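Long-range contact in odorant Binding Protein from Varroa destructor, form P2<1> (Varroa destructor, PDB 7NZA), which probably binds and carries small hydrophobic odorants or other semiochemicals, as an odorant-binding protein of the mite with a non-classical fold and a wide open internal cavity: residues K34-P48 with H61-E73. Residues are numbered along the deposited sequence; the frame is centred on the assembly and turned at random.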
ATOM      1  N   LYS A  34       0.775  -4.059 -12.142  1.00 17.16           N
ATOM      2  CA  LYS A  34      -0.013  -2.886 -11.748  1.00 16.24           C
ATOM      3  C   LYS A  34       0.912  -1.707 -11.448  1.00 15.73           C
ATOM      4  O   LYS A  34       0.630  -0.585 -11.790  1.00 16.02           O
ATOM      5  CB  LYS A  34      -0.842  -3.223 -10.510  1.00 16.99           C
ATOM      6  CG  LYS A  34      -1.644  -2.034 -10.022  1.00 17.85           C
ATOM      7  CD  LYS A  34      -2.640  -1.482 -11.005  1.00 19.40           C
ATOM      8  CE  LYS A  34      -3.602  -0.485 -10.456  1.00 21.37           C
ATOM      9  NZ  LYS A  34      -4.627  -1.175  -9.649  1.00 23.73           N
ATOM     10  N   ALA A  35       2.044  -1.967 -10.776  1.00 15.89           N
ATOM     11  CA  ALA A  35       3.003  -0.901 -10.453  1.00 15.81           C
ATOM     12  C   ALA A  35       3.490  -0.293 -11.773  1.00 16.18           C
ATOM     13  O   ALA A  35       3.692   0.952 -11.815  1.00 16.45           O
ATOM     14  CB  ALA A  35       4.131  -1.514  -9.649  1.00 16.91           C
ATOM     15  N   ALA A  36       3.733  -1.120 -12.781  1.00 16.23           N
ATOM     16  CA  ALA A  36       4.260  -0.574 -14.038  1.00 16.75           C
ATOM     17  C   ALA A  36       3.234   0.366 -14.645  1.00 16.27           C
ATOM     18  O   ALA A  36       3.560   1.441 -15.155  1.00 16.54           O
ATOM     19  CB  ALA A  36       4.647  -1.647 -14.989  1.00 18.76           C
ATOM     20  N   VAL A  37       1.974  -0.041 -14.651  0.50 15.42           N
ATOM     21  CA  VAL A  37       0.845   0.765 -15.184  0.50 14.73           C
ATOM     22  C   VAL A  37       0.742   2.111 -14.433  0.50 14.56           C
ATOM     23  O   VAL A  37       0.624   3.168 -15.031  0.50 15.07           O
ATOM     24  CB  VAL A  37      -0.453  -0.077 -15.070  0.50 15.23           C
ATOM     25  CG1 VAL A  37      -1.651   0.825 -15.340  0.50 15.45           C
ATOM     26  CG2 VAL A  37      -0.476  -1.264 -16.025  0.50 16.33           C
ATOM     27  N   VAL A  38       0.709   1.986 -13.108  1.00 14.94           N
ATOM     28  CA  VAL A  38       0.612   3.200 -12.256  1.00 15.47           C
ATOM     29  C   VAL A  38       1.799   4.142 -12.501  1.00 15.55           C
ATOM     30  O   VAL A  38       1.601   5.339 -12.630  1.00 15.87           O
ATOM     31  CB  VAL A  38       0.492   2.775 -10.795  1.00 16.37           C
ATOM     32  CG1 VAL A  38       0.768   3.977  -9.872  1.00 18.38           C
ATOM     33  CG2 VAL A  38      -0.877   2.205 -10.545  1.00 18.10           C
ATOM     34  N   ASP A  39       3.000   3.598 -12.579  1.00 15.27           N
ATOM     35  CA  ASP A  39       4.200   4.424 -12.719  1.00 16.30           C
ATOM     36  C   ASP A  39       4.119   5.105 -14.089  1.00 16.98           C
ATOM     37  O   ASP A  39       4.503   6.301 -14.203  1.00 18.68           O
ATOM     38  CB  ASP A  39       5.472   3.626 -12.493  1.00 17.33           C
ATOM     39  CG  ASP A  39       5.725   3.251 -11.066  1.00 19.51           C
ATOM     40  OD1 ASP A  39       5.124   3.926 -10.215  1.00 21.79           O
ATOM     41  OD2 ASP A  39       6.532   2.360 -10.829  1.00 19.71           O
ATOM     42  N   LYS A  40       3.637   4.427 -15.114  1.00 16.50           N
ATOM     43  CA  LYS A  40       3.509   5.068 -16.400  1.00 17.04           C
ATOM     44  C   LYS A  40       2.462   6.168 -16.342  1.00 16.46           C
ATOM     45  O   LYS A  40       2.684   7.278 -16.888  1.00 17.97           O
ATOM     46  CB  LYS A  40       3.212   4.080 -17.505  1.00 18.12           C
ATOM     47  CG  LYS A  40       3.169   4.711 -18.899  1.00 20.30           C
ATOM     48  N   CYS A  41       1.293   5.919 -15.734  1.00 15.15           N
ATOM     49  CA  CYS A  41       0.278   6.958 -15.566  1.00 14.40           C
ATOM     50  C   CYS A  41       0.842   8.203 -14.885  1.00 14.56           C
ATOM     51  O   CYS A  41       0.535   9.291 -15.260  1.00 14.64           O
ATOM     52  CB  CYS A  41      -0.906   6.374 -14.781  1.00 14.78           C
ATOM     53  SG  CYS A  41      -1.882   5.196 -15.705  1.00 16.13           S
ATOM     54  N   LEU A  42       1.644   7.973 -13.825  1.00 15.61           N
ATOM     55  CA  LEU A  42       2.226   9.121 -13.094  1.00 17.46           C
ATOM     56  C   LEU A  42       3.153   9.966 -13.976  1.00 16.69           C
ATOM     57  O   LEU A  42       3.342  11.168 -13.661  1.00 19.87           O
ATOM     58  CB  LEU A  42       3.023   8.587 -11.892  1.00 19.15           C
ATOM     59  CG  LEU A  42       2.220   8.115 -10.726  1.00 20.89           C
ATOM     60  CD1 LEU A  42       3.196   7.639  -9.634  1.00 22.33           C
ATOM     61  CD2 LEU A  42       1.286   9.204 -10.170  1.00 24.14           C
ATOM     62  N   GLN A  43       3.725   9.428 -15.004  1.00 16.47           N
ATOM     63  CA  GLN A  43       4.560  10.237 -15.911  1.00 17.88           C
ATOM     64  C   GLN A  43       3.725  11.336 -16.550  1.00 19.36           C
ATOM     65  O   GLN A  43       4.219  12.465 -16.710  1.00 21.12           O
ATOM     66  CB  GLN A  43       5.184   9.415 -16.967  1.00 20.77           C
ATOM     67  CG  GLN A  43       6.178   8.479 -16.365  1.00 24.16           C
ATOM     68  CD  GLN A  43       6.853   7.750 -17.486  1.00 30.20           C
ATOM     69  OE1 GLN A  43       6.493   7.923 -18.651  1.00 37.32           O
ATOM     70  NE2 GLN A  43       7.828   6.948 -17.122  1.00 38.40           N
ATOM     71  N   SER A  44       2.472  11.059 -16.828  1.00 19.56           N
ATOM     72  CA  SER A  44       1.588  12.059 -17.454  1.00 19.48           C
ATOM     73  C   SER A  44       0.770  12.808 -16.437  1.00 18.24           C
ATOM     74  O   SER A  44       0.217  13.851 -16.762  1.00 18.93           O
ATOM     75  CB  SER A  44       0.678  11.394 -18.397  1.00 19.35           C
ATOM     76  OG  SER A  44       1.410  10.827 -19.517  1.00 23.52           O
ATOM     77  N   LEU A  45       0.599  12.226 -15.253  1.00 17.73           N
ATOM     78  CA  LEU A  45      -0.259  12.759 -14.213  1.00 16.93           C
ATOM     79  C   LEU A  45       0.613  12.892 -12.962  1.00 17.85           C
ATOM     80  O   LEU A  45       0.459  12.160 -11.980  1.00 16.55           O
ATOM     81  CB  LEU A  45      -1.431  11.805 -13.949  1.00 16.90           C
ATOM     82  CG  LEU A  45      -2.313  11.486 -15.144  1.00 17.08           C
ATOM     83  CD1 LEU A  45      -3.185  10.268 -14.912  1.00 16.89           C
ATOM     84  CD2 LEU A  45      -3.172  12.684 -15.479  1.00 18.72           C
ATOM     85  N   PRO A  46       1.574  13.828 -12.933  1.00 20.21           N
ATOM     86  CA  PRO A  46       2.388  14.021 -11.725  1.00 20.44           C
ATOM     87  C   PRO A  46       1.535  14.314 -10.491  1.00 20.28           C
ATOM     88  O   PRO A  46       0.516  14.912 -10.498  1.00 19.67           O
ATOM     89  CB  PRO A  46       3.352  15.174 -12.060  1.00 22.90           C
ATOM     90  CG  PRO A  46       3.345  15.244 -13.597  1.00 23.88           C
ATOM     91  CD  PRO A  46       2.026  14.702 -14.043  1.00 21.33           C
ATOM     92  N   LEU A  47       2.024  13.848  -9.355  1.00 19.34           N
ATOM     93  CA  LEU A  47       1.332  14.092  -8.079  1.00 19.69           C
ATOM     94  C   LEU A  47       1.288  15.567  -7.730  1.00 19.87           C
ATOM     95  O   LEU A  47       2.276  16.298  -7.921  1.00 20.59           O
ATOM     96  CB  LEU A  47       2.107  13.384  -6.966  1.00 19.62           C
ATOM     97  CG  LEU A  47       1.722  11.944  -6.803  1.00 20.80           C
ATOM     98  CD1 LEU A  47       2.863  11.227  -6.079  1.00 21.46           C
ATOM     99  CD2 LEU A  47       0.426  11.708  -6.059  1.00 22.52           C
ATOM    100  N   PRO A  48       0.168  16.047  -7.170  1.00 20.09           N
ATOM    101  CA  PRO A  48       0.116  17.421  -6.715  1.00 22.30           C
ATOM    102  C   PRO A  48       1.122  17.678  -5.593  1.00 24.26           C
ATOM    103  O   PRO A  48       1.486  16.768  -4.861  1.00 25.11           O
ATOM    104  CB  PRO A  48      -1.325  17.527  -6.199  1.00 21.93           C
ATOM    105  CG  PRO A  48      -2.105  16.460  -6.905  1.00 23.59           C
ATOM    106  CD  PRO A  48      -1.124  15.331  -7.050  1.00 22.67           C
ATOM    107  N   HIS A  61      -6.947  14.211  -8.735  1.00 15.89           N
ATOM    108  CA  HIS A  61      -5.739  13.574  -9.283  1.00 16.10           C
ATOM    109  C   HIS A  61      -5.767  12.078  -9.012  1.00 15.92           C
ATOM    110  O   HIS A  61      -5.474  11.283  -9.943  1.00 16.00           O
ATOM    111  CB  HIS A  61      -4.480  14.237  -8.761  1.00 15.80           C
ATOM    112  CG  HIS A  61      -3.287  13.450  -9.174  1.00 15.81           C
ATOM    113  ND1 HIS A  61      -2.782  12.460  -8.336  1.00 16.22           N
ATOM    114  CD2 HIS A  61      -2.541  13.498 -10.284  1.00 16.79           C
ATOM    115  CE1 HIS A  61      -1.773  11.923  -9.020  1.00 15.81           C
ATOM    116  NE2 HIS A  61      -1.588  12.538 -10.195  1.00 16.69           N
ATOM    117  N   ARG A  62      -6.075  11.643  -7.842  1.00 16.18           N
ATOM    118  CA  ARG A  62      -6.187  10.217  -7.546  1.00 17.61           C
ATOM    119  C   ARG A  62      -7.118   9.515  -8.523  1.00 17.48           C
ATOM    120  O   ARG A  62      -6.797   8.414  -9.038  1.00 17.08           O
ATOM    121  CB  ARG A  62      -6.529  10.050  -6.070  1.00 19.36           C
ATOM    122  CG  ARG A  62      -6.646   8.592  -5.678  1.00 21.63           C
ATOM    123  CD  ARG A  62      -6.967   8.417  -4.214  1.00 24.83           C
ATOM    124  NE  ARG A  62      -8.247   8.987  -3.873  1.00 29.43           N
ATOM    125  CZ  ARG A  62      -8.532  10.099  -3.194  1.00 30.26           C
ATOM    126  NH1 ARG A  62      -7.627  10.927  -2.646  1.00 30.69           N
ATOM    127  NH2 ARG A  62      -9.833  10.393  -3.099  1.00 32.85           N
ATOM    128  N   GLU A  63      -8.296  10.123  -8.730  0.50 17.34           N
ATOM    129  CA  GLU A  63      -9.333   9.637  -9.686  0.50 18.41           C
ATOM    130  C   GLU A  63      -8.681   9.445 -11.040  0.50 17.50           C
ATOM    131  O   GLU A  63      -8.929   8.401 -11.689  0.50 18.16           O
ATOM    132  CB  GLU A  63     -10.471  10.663  -9.818  0.50 19.94           C
ATOM    133  CG  GLU A  63     -11.574  10.363 -10.837  0.50 22.61           C
ATOM    134  CD  GLU A  63     -12.754  11.341 -10.671  0.50 24.23           C
ATOM    135  OE1 GLU A  63     -13.759  10.949  -9.997  0.50 25.67           O
ATOM    136  OE2 GLU A  63     -12.645  12.565 -11.090  0.50 24.25           O
ATOM    137  N   SER A  64      -7.940  10.434 -11.491  1.00 16.91           N
ATOM    138  CA  SER A  64      -7.324  10.392 -12.817  1.00 16.64           C
ATOM    139  C   SER A  64      -6.341   9.229 -12.947  1.00 15.92           C
ATOM    140  O   SER A  64      -6.269   8.600 -14.009  1.00 16.24           O
ATOM    141  CB  SER A  64      -6.698  11.710 -13.221  1.00 16.85           C
ATOM    142  OG  SER A  64      -5.449  12.016 -12.556  1.00 17.55           O
ATOM    143  N   VAL A  65      -5.614   8.918 -11.889  1.00 14.62           N
ATOM    144  CA  VAL A  65      -4.665   7.803 -11.960  1.00 14.55           C
ATOM    145  C   VAL A  65      -5.421   6.498 -12.006  1.00 14.74           C
ATOM    146  O   VAL A  65      -5.019   5.593 -12.762  1.00 14.40           O
ATOM    147  CB  VAL A  65      -3.689   7.885 -10.791  1.00 14.69           C
ATOM    148  CG1 VAL A  65      -2.796   6.652 -10.748  1.00 15.71           C
ATOM    149  CG2 VAL A  65      -2.840   9.146 -10.837  1.00 15.33           C
ATOM    150  N   THR A  66      -6.447   6.320 -11.188  0.50 15.00           N
ATOM    151  CA  THR A  66      -7.249   5.079 -11.227  0.50 15.22           C
ATOM    152  C   THR A  66      -7.845   4.887 -12.620  0.50 15.01           C
ATOM    153  O   THR A  66      -7.813   3.773 -13.165  0.50 15.69           O
ATOM    154  CB  THR A  66      -8.371   5.115 -10.180  0.50 16.30           C
ATOM    155  OG1 THR A  66      -7.712   5.302  -8.909  0.50 17.80           O
ATOM    156  CG2 THR A  66      -9.274   3.893 -10.240  0.50 16.62           C
ATOM    157  N   THR A  67      -8.385   5.940 -13.202  1.00 14.47           N
ATOM    158  CA  THR A  67      -8.997   5.867 -14.555  1.00 15.61           C
ATOM    159  C   THR A  67      -7.928   5.548 -15.592  1.00 14.61           C
ATOM    160  O   THR A  67      -8.184   4.735 -16.449  1.00 15.44           O
ATOM    161  CB  THR A  67      -9.673   7.206 -14.870  1.00 16.51           C
ATOM    162  OG1 THR A  67     -10.795   7.336 -13.974  1.00 17.79           O
ATOM    163  CG2 THR A  67     -10.139   7.298 -16.296  1.00 17.91           C
ATOM    164  N   CYS A  68      -6.778   6.182 -15.484  1.00 13.73           N
ATOM    165  CA  CYS A  68      -5.662   5.900 -16.393  1.00 13.61           C
ATOM    166  C   CYS A  68      -5.311   4.420 -16.351  1.00 14.39           C
ATOM    167  O   CYS A  68      -5.135   3.788 -17.375  1.00 15.15           O
ATOM    168  CB  CYS A  68      -4.465   6.750 -16.009  1.00 13.99           C
ATOM    169  SG  CYS A  68      -2.975   6.415 -16.984  1.00 14.93           S
ATOM    170  N   ALA A  69      -5.165   3.869 -15.158  1.00 13.69           N
ATOM    171  CA  ALA A  69      -4.772   2.460 -15.078  1.00 14.20           C
ATOM    172  C   ALA A  69      -5.825   1.564 -15.635  1.00 14.82           C
ATOM    173  O   ALA A  69      -5.502   0.594 -16.401  1.00 17.87           O
ATOM    174  CB  ALA A  69      -4.459   2.118 -13.663  1.00 16.30           C
ATOM    175  N   LEU A  70      -7.094   1.810 -15.396  1.00 14.71           N
ATOM    176  CA  LEU A  70      -8.177   0.999 -15.991  1.00 15.75           C
ATOM    177  C   LEU A  70      -8.145   1.166 -17.501  1.00 16.04           C
ATOM    178  O   LEU A  70      -8.291   0.131 -18.201  1.00 16.91           O
ATOM    179  CB  LEU A  70      -9.516   1.472 -15.441  1.00 17.69           C
ATOM    180  CG  LEU A  70      -9.843   1.040 -14.003  1.00 19.87           C
ATOM    181  CD1 LEU A  70     -10.899   1.920 -13.418  1.00 20.56           C
ATOM    182  CD2 LEU A  70     -10.380  -0.369 -14.011  1.00 21.75           C
ATOM    183  N   LYS A  71      -8.016   2.367 -18.030  1.00 15.73           N
ATOM    184  CA  LYS A  71      -8.050   2.595 -19.496  1.00 16.83           C
ATOM    185  C   LYS A  71      -6.847   1.869 -20.112  1.00 16.46           C
ATOM    186  O   LYS A  71      -7.043   1.193 -21.171  1.00 17.43           O
ATOM    187  CB  LYS A  71      -8.094   4.078 -19.849  1.00 17.86           C
ATOM    188  CG  LYS A  71      -8.170   4.463 -21.352  1.00 21.23           C
ATOM    189  CD  LYS A  71      -9.576   4.522 -21.945  1.00 23.29           C
ATOM    190  CE  LYS A  71      -9.766   4.488 -23.460  1.00 31.85           C
ATOM    191  NZ  LYS A  71      -9.321   5.722 -24.166  1.00 36.62           N
ATOM    192  N   ALA A  72      -5.662   1.989 -19.546  1.00 15.92           N
ATOM    193  CA  ALA A  72      -4.437   1.443 -20.133  1.00 16.27           C
ATOM    194  C   ALA A  72      -4.571  -0.051 -20.188  1.00 17.05           C
ATOM    195  O   ALA A  72      -4.007  -0.650 -21.104  1.00 19.82           O
ATOM    196  CB  ALA A  72      -3.253   1.866 -19.335  1.00 17.33           C
ATOM    197  N   GLU A  73      -5.232  -0.646 -19.228  1.00 16.53           N
ATOM    198  CA  GLU A  73      -5.352  -2.108 -19.213  1.00 17.54           C
ATOM    199  C   GLU A  73      -6.640  -2.585 -19.888  1.00 16.24           C
ATOM    200  O   GLU A  73      -6.953  -3.817 -19.752  1.00 17.42           O
ATOM    201  CB  GLU A  73      -5.291  -2.592 -17.769  1.00 18.33           C
ATOM    202  CG  GLU A  73      -3.927  -2.388 -17.097  1.00 22.97           C
ATOM    203  CD  GLU A  73      -2.938  -3.502 -17.354  1.00 31.21           C
ATOM    204  OE1 GLU A  73      -2.268  -4.008 -16.381  1.00 38.51           O
ATOM    205  OE2 GLU A  73      -2.854  -3.900 -18.509  1.00 38.65           O
TER
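In the conformer described, Val37 CG1, anti to the backbone N (chi1 169°), packs 3.5 Å from Ala69 CB on helix 55-72. One turn on, Cys41 SG is bonded to Cys68 SG at 2.1 Å; the disulfide torsion of -90° is unstrained, and the bridge ties together helical segments 34-44 and 61-72, whose axes come within 9.1 Å. Leu42 CD2 then touches Val65 CG2 at 4.2 Å. Beyond the helix, Leu45 uses side chain and backbone: Leu45 CD1 lies 3.6 Å from Ser64 O and also meets Cys68 CB, and Leu45 O accepts from His61 NE2 at 2.7 Å. This bond is nearly straight (172°) and lies in the imidazole plane, although the donor stands above the carbonyl plane. Leu47 CA makes a CH-pi contact over one face of the His61 ring, and Pro48 CD makes a second over the same face, 3.7 Å from the ring centroid. A leucine in place of His61 would probably leave Leu45 O without this donor and the proline without its aromatic platform. The chemistry implies two kinds of fastening: the disulfide fixes helix to helix covalently, while the straight His61 bond and the ring face anchor residues 45-48, the loop leaving helix 28-44.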